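Local coordinates for protein nonribosomal peptide synthase (Streptomyces sp. MJ635-86F5, PDB 5JJP) that adenylates aliphatic beta-amino acids, probably using ATP to activate them for natural-product biosynthesis, at residues P46-P51 and A248-R253; V60-L65 and L240-G245; G215-D220 and S244-V249; D220-V225 and E268-Q273; R261-L266 and D290-L295. One frame throughout, in Å; residues are numbered along the deposited sequence.

Interaction 1: P46-P51 and A248-R253; sequences PAIVEP and AVPVPR
Val49 and Val249 share a first torsion that swings CG1 to the far side from the backbone N (chi1 174° and -167°), and both branches of Val249 thereby come to lie beside Val49. CG2 of Val249 rests 4.0 Å from CB of Val49, and CG1 of Val249 stops 3.7 Å from the backbone O of Val49. Ala248, one residue earlier, is held by its backbone. Its N donates to O of Ala47 at 2.7 Å in a nearly straight bond, and its O accepts from N of Val49 at 3.0 Å. That same O takes a CA-H...O contact from CA of Ile48, 3.2 Å away. This single bridge, Ile48 to Ala248, brings the hairpin of strands 46-51 and 57-61 against 247-250, an outermost strand of the mixed sheet; the two short segments run the same way, 30° apart. Ala47 and Ile48 both face Val60 across the hairpin, a classic beta bulge. Beyond the bridge the bonding stops: Pro250 has no N-H to offer, and its CD sits 3.6 Å from O of Val49 instead. Farther along, the rings of Pro51 and Pro252 meet at their CG corners, CG to CG 3.8 Å.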
# COMPACT_ATOMS: atom_id res chain seq x y z
N PRO A 46 -13.60 -15.96 0.55
CA PRO A 46 -12.29 -15.79 -0.04
C PRO A 46 -11.64 -14.43 0.29
O PRO A 46 -12.23 -13.39 0.07
CB PRO A 46 -12.55 -15.91 -1.54
CG PRO A 46 -13.86 -16.63 -1.65
CD PRO A 46 -14.65 -16.18 -0.46
N ALA A 47 -10.40 -14.47 0.78
CA ALA A 47 -9.62 -13.28 1.14
C ALA A 47 -8.72 -12.94 -0.01
O ALA A 47 -8.60 -11.79 -0.39
CB ALA A 47 -8.78 -13.58 2.37
N ILE A 48 -8.09 -13.98 -0.54
CA ILE A 48 -7.23 -13.90 -1.71
C ILE A 48 -7.62 -14.93 -2.75
O ILE A 48 -7.73 -16.10 -2.46
CB ILE A 48 -5.77 -14.17 -1.33
CG1 ILE A 48 -5.18 -12.90 -0.74
CG2 ILE A 48 -4.84 -14.08 -2.49
CD1 ILE A 48 -5.19 -12.68 0.71
N VAL A 49 -7.64 -14.49 -4.00
CA VAL A 49 -7.80 -15.35 -5.14
C VAL A 49 -6.52 -15.33 -5.96
O VAL A 49 -5.94 -14.27 -6.16
CB VAL A 49 -9.00 -14.86 -5.99
CG1 VAL A 49 -9.11 -15.65 -7.25
CG2 VAL A 49 -10.28 -14.98 -5.18
N GLU A 50 -6.08 -16.49 -6.43
CA GLU A 50 -4.92 -16.57 -7.33
C GLU A 50 -5.10 -17.72 -8.32
O GLU A 50 -5.86 -18.64 -8.05
CB GLU A 50 -3.60 -16.66 -6.51
CG GLU A 50 -3.49 -17.88 -5.63
CD GLU A 50 -2.35 -17.84 -4.61
OE1 GLU A 50 -1.60 -16.84 -4.54
OE2 GLU A 50 -2.24 -18.81 -3.84
N PRO A 51 -4.36 -17.70 -9.44
CA PRO A 51 -4.33 -18.90 -10.31
C PRO A 51 -3.83 -20.17 -9.63
O PRO A 51 -2.94 -20.13 -8.75
CB PRO A 51 -3.39 -18.50 -11.45
CG PRO A 51 -2.63 -17.31 -10.96
CD PRO A 51 -3.49 -16.62 -9.94
N ALA A 248 -9.14 -9.94 -2.33
CA ALA A 248 -8.02 -9.34 -3.04
C ALA A 248 -7.49 -10.32 -4.10
O ALA A 248 -7.32 -11.49 -3.84
CB ALA A 248 -6.91 -9.02 -2.06
N VAL A 249 -7.29 -9.82 -5.30
CA VAL A 249 -6.85 -10.63 -6.44
C VAL A 249 -5.62 -9.96 -7.08
O VAL A 249 -5.74 -9.17 -8.00
CB VAL A 249 -7.96 -10.75 -7.49
CG1 VAL A 249 -7.60 -11.84 -8.48
CG2 VAL A 249 -9.32 -11.01 -6.84
N PRO A 250 -4.43 -10.28 -6.59
CA PRO A 250 -3.23 -9.78 -7.20
C PRO A 250 -3.19 -10.26 -8.63
O PRO A 250 -3.51 -11.42 -8.89
CB PRO A 250 -2.13 -10.48 -6.41
CG PRO A 250 -2.76 -10.82 -5.10
CD PRO A 250 -4.15 -11.18 -5.45
N VAL A 251 -2.83 -9.40 -9.56
CA VAL A 251 -2.79 -9.82 -10.95
C VAL A 251 -1.34 -10.26 -11.29
O VAL A 251 -0.47 -9.44 -11.39
CB VAL A 251 -3.20 -8.65 -11.87
CG1 VAL A 251 -3.21 -9.09 -13.32
CG2 VAL A 251 -4.56 -8.12 -11.48
N PRO A 252 -1.09 -11.54 -11.46
CA PRO A 252 0.27 -11.93 -11.75
C PRO A 252 0.83 -11.25 -13.00
O PRO A 252 0.07 -10.96 -13.92
CB PRO A 252 0.16 -13.45 -11.97
CG PRO A 252 -1.18 -13.85 -11.40
CD PRO A 252 -2.04 -12.66 -11.63
N ARG A 253 2.14 -11.00 -13.03
CA ARG A 253 2.74 -10.26 -14.17
C ARG A 253 2.56 -11.00 -15.54
O ARG A 253 2.39 -10.35 -16.55
CB ARG A 253 4.15 -9.74 -13.88
CG ARG A 253 4.19 -8.28 -13.38
CD ARG A 253 5.62 -7.76 -13.16
NE ARG A 253 6.05 -6.70 -14.10
CZ ARG A 253 6.62 -6.88 -15.31
NH1 ARG A 253 6.84 -8.10 -15.80
NH2 ARG A 253 6.94 -5.82 -16.04

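Interaction 2: V60-L65 and L240-G245; sequences VSYRQL and LTLASG
Tyr62 reaches across to Leu242 with the far end of its ring. From CB, with CG beside the backbone N (chi1 -85°), the ring extends toward the end of helix 232-243, its CD2 side lying on CB of Ala47 in strand 46-51. CE1 meets CD2 of Leu242 at 3.8 Å; CZ follows at 3.9 Å from the same methyl. The two side chains pass in opposite senses, and this one methyl touches CE1, CZ and OH. At the tip, OH stands 3.1 Å from the backbone O of Leu242 and 3.3 Å from C of Gly245, the glycine of positive phi in the Schellman motif that closes the helix. A turn further on, Leu65 meets Leu242 tip to tip, CD2 to CD2 4.1 Å. The start of helix 62-77, from which Tyr62 and Leu65 project, is fixed by a capping box: N of Ser61 donates to OE1 of Gln64 at 2.9 Å, and N of Gln64 to OG of Ser61. The buried hydroxyl has one proton and two carbonyl oxygens near it, that of Ala246 being the stronger partner, so the phenol probably ties the two helix ends together.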
# COMPACT_ATOMS: atom_id res chain seq x y z
N VAL A 60 -8.08 -18.48 -1.14
CA VAL A 60 -7.68 -18.67 0.23
C VAL A 60 -8.65 -17.87 1.08
O VAL A 60 -8.81 -16.66 0.90
CB VAL A 60 -6.21 -18.22 0.44
CG1 VAL A 60 -5.83 -18.41 1.90
CG2 VAL A 60 -5.28 -19.05 -0.44
N SER A 61 -9.32 -18.53 2.01
CA SER A 61 -10.27 -17.84 2.84
C SER A 61 -9.59 -17.00 3.92
O SER A 61 -8.46 -17.22 4.24
CB SER A 61 -11.26 -18.83 3.50
OG SER A 61 -10.57 -19.64 4.42
N TYR A 62 -10.35 -16.06 4.50
CA TYR A 62 -9.91 -15.32 5.64
C TYR A 62 -9.35 -16.24 6.68
O TYR A 62 -8.26 -16.00 7.21
CB TYR A 62 -11.05 -14.47 6.23
CG TYR A 62 -11.13 -13.16 5.51
CD1 TYR A 62 -10.33 -12.09 5.93
CD2 TYR A 62 -11.86 -13.00 4.37
CE1 TYR A 62 -10.30 -10.91 5.24
CE2 TYR A 62 -11.86 -11.81 3.71
CZ TYR A 62 -11.06 -10.76 4.17
OH TYR A 62 -11.03 -9.54 3.56
N ARG A 63 -10.06 -17.33 6.96
CA ARG A 63 -9.66 -18.22 8.03
C ARG A 63 -8.35 -18.90 7.69
O ARG A 63 -7.47 -19.01 8.57
CB ARG A 63 -10.71 -19.28 8.29
CG ARG A 63 -10.34 -20.23 9.42
CD ARG A 63 -11.24 -21.46 9.47
NE ARG A 63 -12.66 -21.18 9.37
CZ ARG A 63 -13.48 -20.90 10.38
NH1 ARG A 63 -13.03 -20.76 11.62
NH2 ARG A 63 -14.80 -20.73 10.13
N GLN A 64 -8.24 -19.36 6.44
CA GLN A 64 -7.04 -19.98 6.00
C GLN A 64 -5.87 -19.01 5.99
O GLN A 64 -4.76 -19.41 6.24
CB GLN A 64 -7.18 -20.54 4.58
CG GLN A 64 -8.12 -21.71 4.53
CD GLN A 64 -8.45 -22.17 3.13
OE1 GLN A 64 -8.70 -21.37 2.23
NE2 GLN A 64 -8.56 -23.47 2.97
N LEU A 65 -6.12 -17.75 5.64
CA LEU A 65 -5.04 -16.79 5.52
C LEU A 65 -4.47 -16.53 6.92
O LEU A 65 -3.28 -16.50 7.09
CB LEU A 65 -5.55 -15.49 4.88
CG LEU A 65 -4.56 -14.34 4.72
CD1 LEU A 65 -3.38 -14.70 3.86
CD2 LEU A 65 -5.29 -13.17 4.10
N LEU A 240 -6.00 -2.64 2.22
CA LEU A 240 -7.26 -1.96 2.33
C LEU A 240 -8.41 -2.92 1.94
O LEU A 240 -9.47 -2.87 2.53
CB LEU A 240 -7.26 -0.73 1.45
CG LEU A 240 -8.61 -0.01 1.36
CD1 LEU A 240 -9.04 0.55 2.71
CD2 LEU A 240 -8.57 1.06 0.30
N THR A 241 -8.18 -3.76 0.94
CA THR A 241 -9.15 -4.69 0.48
C THR A 241 -9.53 -5.66 1.63
O THR A 241 -10.70 -5.89 1.88
CB THR A 241 -8.63 -5.48 -0.73
OG1 THR A 241 -8.43 -4.60 -1.85
CG2 THR A 241 -9.64 -6.62 -1.11
N LEU A 242 -8.52 -6.21 2.30
CA LEU A 242 -8.72 -7.10 3.41
C LEU A 242 -9.40 -6.40 4.55
O LEU A 242 -10.35 -6.93 5.16
CB LEU A 242 -7.39 -7.71 3.89
CG LEU A 242 -6.69 -8.68 2.95
CD1 LEU A 242 -5.35 -9.03 3.49
CD2 LEU A 242 -7.52 -9.94 2.82
N ALA A 243 -8.88 -5.21 4.89
CA ALA A 243 -9.44 -4.42 5.98
C ALA A 243 -10.93 -4.16 5.77
O ALA A 243 -11.69 -3.95 6.74
CB ALA A 243 -8.69 -3.11 6.14
N SER A 244 -11.33 -4.07 4.51
CA SER A 244 -12.72 -3.77 4.17
C SER A 244 -13.54 -5.03 4.06
O SER A 244 -14.75 -4.97 3.86
CB SER A 244 -12.80 -3.03 2.85
OG SER A 244 -12.05 -1.84 2.85
N GLY A 245 -12.90 -6.18 4.25
CA GLY A 245 -13.56 -7.47 4.34
C GLY A 245 -13.86 -8.00 2.97
O GLY A 245 -14.77 -8.85 2.85

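Interaction 3: G215-D220 and S244-V249; sequences GLIGPD and SGATAV
The Schellman turn at Gly245, where helix 232-243 gives way to strand 247-250 in a beta-alpha-beta crossover from strand 222-225, packs against Ile217 and Pro219 of the loop that leads into strand 222-225. Ile217 points CG2 opposite its backbone N (chi1 -56° for CG1), and this branch lies 3.7 Å from CB of Ala246. The same CB presses on O of Gly218 at 3.4 Å. Pro219 lies along the turn: its CG is 3.7 Å from O of Ser244, and its CA is 3.6 Å from O of Gly245. In return, CA of Ala246 makes a CA-H...O contact with O of Pro219, also 3.6 Å. The polar link is indirect. A water donates to O of Ile217 and to OG of Ser244, 3.0 Å in each case, while OG itself donates to O of Leu240 one turn back in the helix. Around this patch, Ile217 also leans on Leu240 and Thr241 of helix 232-243, Ser244 touches Arg212 of helix 201-212, and Lys45, just ahead of strand 46-51, bonds through NZ to O of Pro219.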
# COMPACT_ATOMS: atom_id res chain seq x y z
N GLY A 215 -15.88 4.73 1.76
CA GLY A 215 -16.63 3.68 1.07
C GLY A 215 -16.09 3.33 -0.30
O GLY A 215 -16.86 3.15 -1.25
N LEU A 216 -14.78 3.19 -0.43
CA LEU A 216 -14.22 2.84 -1.70
C LEU A 216 -14.38 1.40 -1.98
O LEU A 216 -14.42 1.00 -3.16
CB LEU A 216 -12.74 3.14 -1.76
CG LEU A 216 -12.17 4.34 -2.49
CD1 LEU A 216 -12.85 5.66 -2.25
CD2 LEU A 216 -10.67 4.39 -2.17
N ILE A 217 -14.36 0.58 -0.93
CA ILE A 217 -14.42 -0.86 -1.10
C ILE A 217 -15.41 -1.42 -0.12
O ILE A 217 -15.39 -1.08 1.05
CB ILE A 217 -13.04 -1.56 -0.92
CG1 ILE A 217 -12.01 -0.97 -1.88
CG2 ILE A 217 -13.12 -3.07 -1.19
CD1 ILE A 217 -10.58 -1.39 -1.59
N GLY A 218 -16.25 -2.31 -0.61
CA GLY A 218 -17.23 -2.99 0.25
C GLY A 218 -16.91 -4.46 0.23
O GLY A 218 -16.17 -4.93 -0.63
N PRO A 219 -17.48 -5.21 1.19
CA PRO A 219 -17.20 -6.68 1.25
C PRO A 219 -17.50 -7.49 0.00
O PRO A 219 -16.86 -8.54 -0.21
CB PRO A 219 -18.07 -7.15 2.41
CG PRO A 219 -18.24 -5.93 3.25
CD PRO A 219 -18.29 -4.75 2.30
N ASP A 220 -18.42 -7.03 -0.84
CA ASP A 220 -18.75 -7.74 -2.08
C ASP A 220 -17.71 -7.57 -3.15
O ASP A 220 -17.70 -8.31 -4.10
CB ASP A 220 -20.10 -7.24 -2.65
CG ASP A 220 -21.29 -7.63 -1.77
OD1 ASP A 220 -21.17 -8.66 -1.03
OD2 ASP A 220 -22.33 -6.91 -1.79
N SER A 244 -11.33 -4.07 4.51
CA SER A 244 -12.72 -3.77 4.17
C SER A 244 -13.54 -5.03 4.06
O SER A 244 -14.75 -4.97 3.86
CB SER A 244 -12.80 -3.03 2.85
OG SER A 244 -12.05 -1.84 2.85
N GLY A 245 -12.90 -6.18 4.25
CA GLY A 245 -13.56 -7.47 4.34
C GLY A 245 -13.86 -8.00 2.97
O GLY A 245 -14.77 -8.85 2.85
N ALA A 246 -13.13 -7.52 1.95
CA ALA A 246 -13.42 -7.90 0.58
C ALA A 246 -12.48 -9.01 0.11
O ALA A 246 -11.92 -9.68 0.92
CB ALA A 246 -13.32 -6.67 -0.35
N THR A 247 -12.30 -9.17 -1.20
CA THR A 247 -11.49 -10.24 -1.76
C THR A 247 -10.39 -9.66 -2.66
O THR A 247 -10.69 -8.95 -3.63
CB THR A 247 -12.33 -11.20 -2.63
OG1 THR A 247 -13.37 -11.81 -1.84
CG2 THR A 247 -11.47 -12.29 -3.14
N ALA A 248 -9.14 -9.94 -2.33
CA ALA A 248 -8.02 -9.34 -3.04
C ALA A 248 -7.49 -10.32 -4.10
O ALA A 248 -7.32 -11.49 -3.84
CB ALA A 248 -6.91 -9.02 -2.06
N VAL A 249 -7.29 -9.82 -5.30
CA VAL A 249 -6.85 -10.63 -6.44
C VAL A 249 -5.62 -9.96 -7.08
O VAL A 249 -5.74 -9.17 -8.00
CB VAL A 249 -7.96 -10.75 -7.49
CG1 VAL A 249 -7.60 -11.84 -8.48
CG2 VAL A 249 -9.32 -11.01 -6.84
O HOH W 1 -13.14 0.76 1.90

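Interaction 4: D220-V225 and E268-Q273; sequences DDRVAV and EAAITQ
Thr272 donates from OG1 to OD1 of Asp221 at 2.6 Å, on the lone pair that points away from the other carboxylate oxygen, and the aspartate side chain comes in roughly perpendicular to that of the threonine. With OG1 set between its own backbone N and carbonyl carbon (chi1 62°), the same hydroxyl also accepts from N of Arg222 at 2.9 Å. The other carboxylate oxygen of Asp221 takes N of Gly218, so both ends of the group are held. The backbone O of Arg222 accepts twice: from N of Thr272 at 3.0 Å and from N of Gln273 at 3.2 Å. The arginine side chain bends at chi3 and lays NH1 2.9 Å from O of Ala269. That oxygen lies almost in the guanidinium plane, whereas the nitrogen stands well above the plane of the carbonyl. A leucine in place of Arg222 would probably leave this carbonyl at the end of helix 259-268 without its side-chain donor, and the turn less firmly tied to the strand. N of Ala224 donates to O of Gln273 at 2.9 Å. Packing lies further out: CG2 of Ile271 meets CB of Ala224 at 3.6 Å, and the Val223 and Gln273 side chains run alongside each other in the same sense. Helix 259-268 ends in a Schellman motif with Ala270 as its C-prime residue, and the chain enters strand 273-276 parallel to 222-225, as in the parallel sheets of alpha/beta folds.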
# COMPACT_ATOMS: atom_id res chain seq x y z
N ASP A 220 -18.42 -7.03 -0.84
CA ASP A 220 -18.75 -7.74 -2.08
C ASP A 220 -17.71 -7.57 -3.15
O ASP A 220 -17.70 -8.31 -4.10
CB ASP A 220 -20.10 -7.24 -2.65
CG ASP A 220 -21.29 -7.63 -1.77
OD1 ASP A 220 -21.17 -8.66 -1.03
OD2 ASP A 220 -22.33 -6.91 -1.79
N ASP A 221 -16.81 -6.60 -3.00
CA ASP A 221 -15.88 -6.32 -4.07
C ASP A 221 -14.84 -7.39 -4.23
O ASP A 221 -14.50 -8.05 -3.29
CB ASP A 221 -15.21 -4.99 -3.87
CG ASP A 221 -16.11 -3.87 -4.21
OD1 ASP A 221 -16.44 -3.75 -5.42
OD2 ASP A 221 -16.42 -3.09 -3.28
N ARG A 222 -14.36 -7.55 -5.43
CA ARG A 222 -13.19 -8.38 -5.70
C ARG A 222 -12.21 -7.46 -6.39
O ARG A 222 -12.50 -6.93 -7.45
CB ARG A 222 -13.56 -9.54 -6.59
CG ARG A 222 -14.62 -10.42 -5.95
CD ARG A 222 -14.97 -11.59 -6.83
NE ARG A 222 -14.92 -12.82 -6.04
CZ ARG A 222 -14.49 -14.00 -6.48
NH1 ARG A 222 -13.97 -14.16 -7.70
NH2 ARG A 222 -14.50 -15.03 -5.65
N VAL A 223 -11.05 -7.27 -5.81
CA VAL A 223 -10.15 -6.17 -6.22
C VAL A 223 -8.94 -6.71 -6.92
O VAL A 223 -8.19 -7.51 -6.35
CB VAL A 223 -9.70 -5.38 -5.03
CG1 VAL A 223 -8.79 -4.22 -5.45
CG2 VAL A 223 -10.94 -4.86 -4.29
N ALA A 224 -8.77 -6.32 -8.18
CA ALA A 224 -7.59 -6.65 -8.92
C ALA A 224 -6.51 -5.64 -8.53
O ALA A 224 -6.64 -4.46 -8.83
CB ALA A 224 -7.86 -6.57 -10.39
N VAL A 225 -5.44 -6.11 -7.91
CA VAL A 225 -4.24 -5.28 -7.61
C VAL A 225 -3.16 -5.53 -8.70
O VAL A 225 -2.59 -6.59 -8.81
CB VAL A 225 -3.71 -5.67 -6.23
CG1 VAL A 225 -2.47 -4.84 -5.84
CG2 VAL A 225 -4.80 -5.51 -5.18
N GLU A 268 -12.48 -13.87 -15.66
CA GLU A 268 -12.34 -15.15 -14.94
C GLU A 268 -12.51 -14.95 -13.45
O GLU A 268 -13.23 -15.70 -12.80
CB GLU A 268 -10.98 -15.81 -15.23
CG GLU A 268 -10.93 -17.30 -14.91
CD GLU A 268 -9.51 -17.93 -14.99
OE1 GLU A 268 -8.53 -17.26 -15.40
OE2 GLU A 268 -9.39 -19.12 -14.64
N ALA A 269 -11.86 -13.93 -12.89
CA ALA A 269 -11.93 -13.69 -11.44
C ALA A 269 -13.08 -12.74 -11.03
O ALA A 269 -13.18 -12.38 -9.87
CB ALA A 269 -10.60 -13.14 -10.94
N ALA A 270 -13.93 -12.36 -11.98
CA ALA A 270 -15.13 -11.60 -11.70
C ALA A 270 -14.74 -10.36 -10.90
O ALA A 270 -15.34 -10.04 -9.88
CB ALA A 270 -16.15 -12.46 -10.94
N ILE A 271 -13.79 -9.62 -11.45
CA ILE A 271 -13.27 -8.42 -10.79
C ILE A 271 -14.26 -7.24 -10.81
O ILE A 271 -14.75 -6.85 -11.88
CB ILE A 271 -11.95 -8.00 -11.46
CG1 ILE A 271 -10.92 -9.11 -11.33
CG2 ILE A 271 -11.43 -6.69 -10.87
CD1 ILE A 271 -10.54 -9.45 -9.89
N THR A 272 -14.56 -6.69 -9.63
CA THR A 272 -15.42 -5.49 -9.53
C THR A 272 -14.64 -4.20 -9.46
O THR A 272 -15.17 -3.15 -9.80
CB THR A 272 -16.34 -5.54 -8.32
OG1 THR A 272 -15.57 -5.57 -7.12
CG2 THR A 272 -17.25 -6.80 -8.39
N GLN A 273 -13.39 -4.25 -9.03
CA GLN A 273 -12.61 -3.01 -8.91
C GLN A 273 -11.18 -3.23 -9.33
O GLN A 273 -10.58 -4.25 -8.98
CB GLN A 273 -12.68 -2.50 -7.48
CG GLN A 273 -11.96 -1.17 -7.26
CD GLN A 273 -12.17 -0.63 -5.87
OE1 GLN A 273 -11.32 -0.78 -5.01
NE2 GLN A 273 -13.34 -0.05 -5.63

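Interaction 5: R261-L266 and D290-L295; sequences RFLAFL and DLVAGL
Leu263 spreads its two methyls over helix 289-293 and Leu295 just beyond it. With CG next to the backbone N (chi1 -63°) and the chain extended beyond, CD1 comes to 3.7 Å from CB of Leu291, the two side chains crossing at a slant. The other methyl, CD2, faces CD1 of Leu295 at 3.8 Å, and here the side chains stand about at right angles. Val292 adds a lighter touch, its CG2 4.2 Å from CD2 of Leu263. One turn on, Leu266 meets Leu295 from a second direction: CB of Leu266 lies 3.8 Å from CD2 of Leu295, and CD1 of Leu266 is 3.9 Å from the same methyl. Leu295 is therefore wedged between Leu263 and Leu266, three residues apart on one face of helix 259-268. The two helices are joined in the chain through strand 273-276 of the mixed sheet and helix 282-287; while this face of 259-268 receives 289-293, Phe262 and Phe265 of the same helix touch Val251, just beyond the edge strand. With Leu295 cut back to an alanine, a gap is likely to open, leaving CD2 of Leu263 and the Leu266 side chain with less to lean on. No hydrogen bond crosses between the segments; the backbone O of Leu295 is taken instead by NH2 of Arg323. Within helix 259-268, CG of Leu266 lies over one face of the Phe262 ring, near its rim.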
# COMPACT_ATOMS: atom_id res chain seq x y z
N ARG A 261 -4.97 -11.46 -22.27
CA ARG A 261 -4.84 -12.31 -21.09
C ARG A 261 -5.26 -11.58 -19.82
O ARG A 261 -5.84 -12.18 -18.92
CB ARG A 261 -3.41 -12.81 -20.94
CG ARG A 261 -3.19 -14.25 -21.38
CD ARG A 261 -1.77 -14.40 -21.94
NE ARG A 261 -0.63 -14.62 -21.05
CZ ARG A 261 0.03 -15.76 -20.87
NH1 ARG A 261 -0.36 -16.90 -21.45
NH2 ARG A 261 1.08 -15.78 -20.06
N PHE A 262 -4.99 -10.29 -19.79
CA PHE A 262 -5.35 -9.47 -18.65
C PHE A 262 -6.87 -9.33 -18.59
O PHE A 262 -7.48 -9.52 -17.54
CB PHE A 262 -4.70 -8.08 -18.74
CG PHE A 262 -5.15 -7.14 -17.69
CD1 PHE A 262 -5.00 -7.46 -16.34
CD2 PHE A 262 -5.69 -5.90 -18.02
CE1 PHE A 262 -5.40 -6.59 -15.35
CE2 PHE A 262 -6.11 -5.03 -17.03
CZ PHE A 262 -5.96 -5.39 -15.70
N LEU A 263 -7.45 -8.94 -19.72
CA LEU A 263 -8.91 -8.76 -19.83
C LEU A 263 -9.67 -10.03 -19.55
O LEU A 263 -10.64 -9.99 -18.83
CB LEU A 263 -9.30 -8.15 -21.17
CG LEU A 263 -8.73 -6.73 -21.38
CD1 LEU A 263 -8.81 -6.28 -22.82
CD2 LEU A 263 -9.44 -5.72 -20.51
N ALA A 264 -9.15 -11.18 -19.98
CA ALA A 264 -9.82 -12.47 -19.69
C ALA A 264 -9.77 -12.76 -18.19
O ALA A 264 -10.71 -13.30 -17.62
CB ALA A 264 -9.15 -13.60 -20.44
N PHE A 265 -8.66 -12.38 -17.56
CA PHE A 265 -8.49 -12.59 -16.13
C PHE A 265 -9.51 -11.76 -15.35
O PHE A 265 -10.04 -12.24 -14.40
CB PHE A 265 -7.05 -12.23 -15.71
CG PHE A 265 -6.74 -12.55 -14.28
CD1 PHE A 265 -6.55 -13.85 -13.89
CD2 PHE A 265 -6.64 -11.54 -13.32
CE1 PHE A 265 -6.27 -14.16 -12.57
CE2 PHE A 265 -6.34 -11.84 -12.00
CZ PHE A 265 -6.15 -13.14 -11.63
N LEU A 266 -9.76 -10.53 -15.76
CA LEU A 266 -10.75 -9.72 -15.07
C LEU A 266 -12.14 -10.35 -15.14
O LEU A 266 -12.90 -10.23 -14.19
CB LEU A 266 -10.83 -8.29 -15.61
CG LEU A 266 -9.53 -7.47 -15.61
CD1 LEU A 266 -9.83 -6.04 -16.04
CD2 LEU A 266 -8.82 -7.47 -14.26
N ASP A 290 -13.05 -3.14 -27.68
CA ASP A 290 -14.29 -3.89 -27.54
C ASP A 290 -14.27 -4.80 -26.35
O ASP A 290 -15.28 -4.97 -25.68
CB ASP A 290 -14.58 -4.73 -28.78
CG ASP A 290 -14.96 -3.88 -29.99
OD1 ASP A 290 -15.46 -2.74 -29.80
OD2 ASP A 290 -14.78 -4.36 -31.13
N LEU A 291 -13.13 -5.41 -26.07
CA LEU A 291 -13.03 -6.24 -24.86
C LEU A 291 -13.11 -5.40 -23.57
O LEU A 291 -13.73 -5.81 -22.58
CB LEU A 291 -11.77 -7.10 -24.91
CG LEU A 291 -11.72 -8.10 -26.09
CD1 LEU A 291 -10.39 -8.85 -26.07
CD2 LEU A 291 -12.88 -9.07 -26.03
N VAL A 292 -12.53 -4.20 -23.60
CA VAL A 292 -12.63 -3.29 -22.46
C VAL A 292 -14.09 -2.96 -22.18
O VAL A 292 -14.58 -3.11 -21.07
CB VAL A 292 -11.82 -2.00 -22.69
CG1 VAL A 292 -12.14 -0.95 -21.64
CG2 VAL A 292 -10.33 -2.31 -22.72
N ALA A 293 -14.79 -2.52 -23.22
CA ALA A 293 -16.23 -2.27 -23.17
C ALA A 293 -17.03 -3.44 -22.69
O ALA A 293 -18.10 -3.27 -22.16
CB ALA A 293 -16.74 -1.84 -24.56
N GLY A 294 -16.49 -4.64 -22.86
CA GLY A 294 -17.20 -5.86 -22.46
C GLY A 294 -16.93 -6.35 -21.05
O GLY A 294 -17.43 -7.41 -20.67
N LEU A 295 -16.16 -5.58 -20.27
CA LEU A 295 -15.90 -5.92 -18.84
C LEU A 295 -17.13 -5.71 -17.95
O LEU A 295 -17.20 -4.75 -17.17
CB LEU A 295 -14.73 -5.11 -18.28
CG LEU A 295 -13.38 -5.38 -18.94
CD1 LEU A 295 -12.43 -4.26 -18.58
CD2 LEU A 295 -12.83 -6.71 -18.49

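How the interactions relate
Interactions 1, 3 and 4 meet on the first strands of the mixed sheet: strand 247-250 serves interactions 1 and 3, and its neighbour 222-225 serves interaction 4, whose centre lies about 9 Å from each of theirs. Val249 N to Val223 O, 2.7 Å, joins the two strands. Interaction 2 covers the end of helix 232-243, which connects strands 222-225 and 247-250; its Tyr62 OH reaches Ala246 O at 2.8 Å, linking it to interaction 3. Interaction 5 lies further out and meets interaction 4 where Ile271 N bonds to Leu266 O at 2.9 Å. Interactions 2 and 5 do not touch, their centres being about 25 Å apart.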